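Local structure of putative endonuclease/exonuclease/phosphatase family protein (Bacteroides vulgatus ATCC 8482, 3G6S) at residues D3-F9 with E38-M44. The protein probably acts as a metal-dependent nuclease or related phosphoesterase of the endonuclease/exonuclease/phosphatase family. Numbering follows the deposited sequence.
Sequences DVRWATF and ELDIVGM
Strands 3-9 and 41-44 run parallel as neighbours, Trp6 beside Ile41 through to Phe9 beside Met44, their axes 14° apart. Ala7 sits at the middle of the register: its N gives a weak bond to Ile41 O, and its O takes Gly43 N at 2.8 Å, while Gly43 O receives Phe9 N. Just before strand 41-44, Asp40 offers a carboxylate where a peptide carbonyl would serve: OD2 accepts Arg5 N through its anti lone pair at 2.8 Å, almost straight (176°), and Asp40 N returns a bond to Arg5 O. CG of Asp40 lies beside its own backbone N (chi1 -75°), which brings OD2 across to Arg5; OD1 is salt-bridged to Lys87. On one face, Ile41 runs alongside Trp6 and covers one side of the indole: CG2 lies 3.7 Å from Trp6 CE2, and CD1 makes a CH-pi contact over the six-membered ring. Val4 CG1 closes on the indole edge in its plane, and Val4 CG2 meets Ile41 CD1 at 4.0 Å. On the other face, Ala7 CB rests against Leu39 CD2 (3.8 Å), and selenomethionine Met44, bent at chi3, brings CE to the Phe9 ring edge, 3.8 Å from CD2. This face lies under helix 27-36, with Val30 touching both Phe9 and Met44, whereas Trp6 reaches Val168 and Thr170 of the second sheet. Strand, covering helix and parallel strand form a beta-alpha-beta crossover at the centre of one sheet in the two-sheet alpha/beta sandwich of the DNase I-like fold.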
loop_
_atom_site.group_PDB
_atom_site.type_symbol
_atom_site.label_atom_id
_atom_site.label_comp_id
_atom_site.label_asym_id
_atom_site.label_seq_id
_atom_site.Cartn_x
_atom_site.Cartn_y
_atom_site.Cartn_z
ATOM N N ASP A 3 -4.995 15.615 -10.123
ATOM C CA ASP A 3 -3.740 15.392 -9.402
ATOM C C ASP A 3 -3.955 14.697 -8.063
ATOM O O ASP A 3 -4.873 15.038 -7.317
ATOM C CB ASP A 3 -3.031 16.721 -9.156
ATOM C CG ASP A 3 -2.538 17.353 -10.428
ATOM O OD1 ASP A 3 -2.654 18.598 -10.554
ATOM O OD2 ASP A 3 -2.028 16.606 -11.299
ATOM N N VAL A 4 -3.096 13.735 -7.748
ATOM C CA VAL A 4 -3.225 13.010 -6.494
ATOM C C VAL A 4 -1.887 12.518 -5.962
ATOM O O VAL A 4 -1.142 11.837 -6.662
ATOM C CB VAL A 4 -4.190 11.803 -6.658
ATOM C CG1 VAL A 4 -3.690 10.878 -7.741
ATOM C CG2 VAL A 4 -4.323 11.061 -5.351
ATOM N N ARG A 5 -1.575 12.884 -4.726
ATOM C CA ARG A 5 -0.340 12.436 -4.112
ATOM C C ARG A 5 -0.637 11.114 -3.404
ATOM O O ARG A 5 -1.312 11.076 -2.381
ATOM C CB ARG A 5 0.165 13.472 -3.123
ATOM C CG ARG A 5 1.433 13.049 -2.432
ATOM C CD ARG A 5 2.087 14.234 -1.765
ATOM N NE ARG A 5 2.474 15.224 -2.756
ATOM C CZ ARG A 5 2.887 16.450 -2.463
ATOM N NH1 ARG A 5 2.963 16.840 -1.198
ATOM N NH2 ARG A 5 3.227 17.286 -3.438
ATOM N N TRP A 6 -0.128 10.036 -3.978
ATOM C CA TRP A 6 -0.341 8.692 -3.476
ATOM C C TRP A 6 0.815 8.229 -2.594
ATOM O O TRP A 6 1.929 8.750 -2.697
ATOM C CB TRP A 6 -0.474 7.762 -4.676
ATOM C CG TRP A 6 -1.508 6.687 -4.536
ATOM C CD1 TRP A 6 -1.420 5.539 -3.795
ATOM C CD2 TRP A 6 -2.763 6.633 -5.212
ATOM N NE1 TRP A 6 -2.549 4.773 -3.971
ATOM C CE2 TRP A 6 -3.399 5.431 -4.825
ATOM C CE3 TRP A 6 -3.428 7.497 -6.092
ATOM C CZ2 TRP A 6 -4.656 5.057 -5.312
ATOM C CZ3 TRP A 6 -4.674 7.128 -6.576
ATOM C CH2 TRP A 6 -5.281 5.921 -6.172
ATOM N N ALA A 7 0.556 7.247 -1.735
ATOM C CA ALA A 7 1.607 6.716 -0.870
ATOM C C ALA A 7 1.310 5.323 -0.329
ATOM O O ALA A 7 0.177 5.010 0.032
ATOM C CB ALA A 7 1.862 7.675 0.290
ATOM N N THR A 8 2.341 4.484 -0.292
ATOM C CA THR A 8 2.223 3.139 0.255
ATOM C C THR A 8 3.150 3.111 1.464
ATOM O O THR A 8 4.295 3.567 1.383
ATOM C CB THR A 8 2.655 2.044 -0.756
ATOM O OG1 THR A 8 2.534 0.754 -0.138
ATOM C CG2 THR A 8 4.105 2.247 -1.204
ATOM N N PHE A 9 2.667 2.578 2.583
ATOM C CA PHE A 9 3.475 2.560 3.788
ATOM C C PHE A 9 3.145 1.450 4.788
ATOM O O PHE A 9 2.003 1.300 5.227
ATOM C CB PHE A 9 3.350 3.929 4.459
ATOM C CG PHE A 9 4.194 4.088 5.680
ATOM C CD1 PHE A 9 5.498 3.609 5.704
ATOM C CD2 PHE A 9 3.698 4.753 6.795
ATOM C CE1 PHE A 9 6.304 3.784 6.826
ATOM C CE2 PHE A 9 4.493 4.939 7.929
ATOM C CZ PHE A 9 5.801 4.456 7.947
ATOM N N GLU A 38 0.885 16.133 3.076
ATOM C CA GLU A 38 -0.438 16.235 2.464
ATOM C C GLU A 38 -0.800 15.072 1.566
ATOM O O GLU A 38 -1.181 15.254 0.411
ATOM C CB GLU A 38 -0.546 17.529 1.674
ATOM C CG GLU A 38 -0.516 18.749 2.546
ATOM C CD GLU A 38 -0.738 20.007 1.760
ATOM O OE1 GLU A 38 0.112 20.321 0.892
ATOM O OE2 GLU A 38 -1.768 20.674 2.006
ATOM N N LEU A 39 -0.679 13.872 2.107
ATOM C CA LEU A 39 -1.012 12.673 1.367
ATOM C C LEU A 39 -2.514 12.661 1.044
ATOM O O LEU A 39 -3.335 12.918 1.912
ATOM C CB LEU A 39 -0.616 11.452 2.202
ATOM C CG LEU A 39 0.798 10.915 1.950
ATOM C CD1 LEU A 39 1.784 12.051 1.717
ATOM C CD2 LEU A 39 1.221 10.052 3.125
ATOM N N ASP A 40 -2.859 12.385 -0.210
ATOM C CA ASP A 40 -4.251 12.341 -0.635
ATOM C C ASP A 40 -4.828 10.956 -0.411
ATOM O O ASP A 40 -5.957 10.808 0.060
ATOM C CB ASP A 40 -4.387 12.682 -2.123
ATOM C CG ASP A 40 -4.210 14.157 -2.415
ATOM O OD1 ASP A 40 -4.867 14.984 -1.747
ATOM O OD2 ASP A 40 -3.429 14.487 -3.338
ATOM N N ILE A 41 -4.054 9.941 -0.773
ATOM C CA ILE A 41 -4.478 8.554 -0.626
ATOM C C ILE A 41 -3.294 7.733 -0.141
ATOM O O ILE A 41 -2.196 7.830 -0.691
ATOM C CB ILE A 41 -4.993 7.983 -1.953
ATOM C CG1 ILE A 41 -6.257 8.730 -2.354
ATOM C CG2 ILE A 41 -5.282 6.503 -1.804
ATOM C CD1 ILE A 41 -6.761 8.353 -3.728
ATOM N N VAL A 42 -3.521 6.930 0.891
ATOM C CA VAL A 42 -2.464 6.116 1.465
ATOM C C VAL A 42 -2.895 4.670 1.661
ATOM O O VAL A 42 -3.941 4.407 2.247
ATOM C CB VAL A 42 -2.039 6.652 2.852
ATOM C CG1 VAL A 42 -0.793 5.921 3.328
ATOM C CG2 VAL A 42 -1.809 8.140 2.798
ATOM N N GLY A 43 -2.094 3.738 1.163
ATOM C CA GLY A 43 -2.388 2.333 1.358
ATOM C C GLY A 43 -1.352 1.887 2.368
ATOM O O GLY A 43 -0.157 1.975 2.092
HETATM N N MSE A 44 -1.780 1.432 3.541
HETATM C CA MSE A 44 -0.835 1.011 4.574
HETATM C C MSE A 44 -0.921 -0.479 4.856
HETATM O O MSE A 44 -1.978 -1.080 4.707
HETATM C CB MSE A 44 -1.107 1.786 5.863
HETATM C CG MSE A 44 -1.038 3.289 5.693
HETATM SE SE MSE A 44 -1.655 4.282 7.258
HETATM C CE MSE A 44 0.015 5.007 7.854
#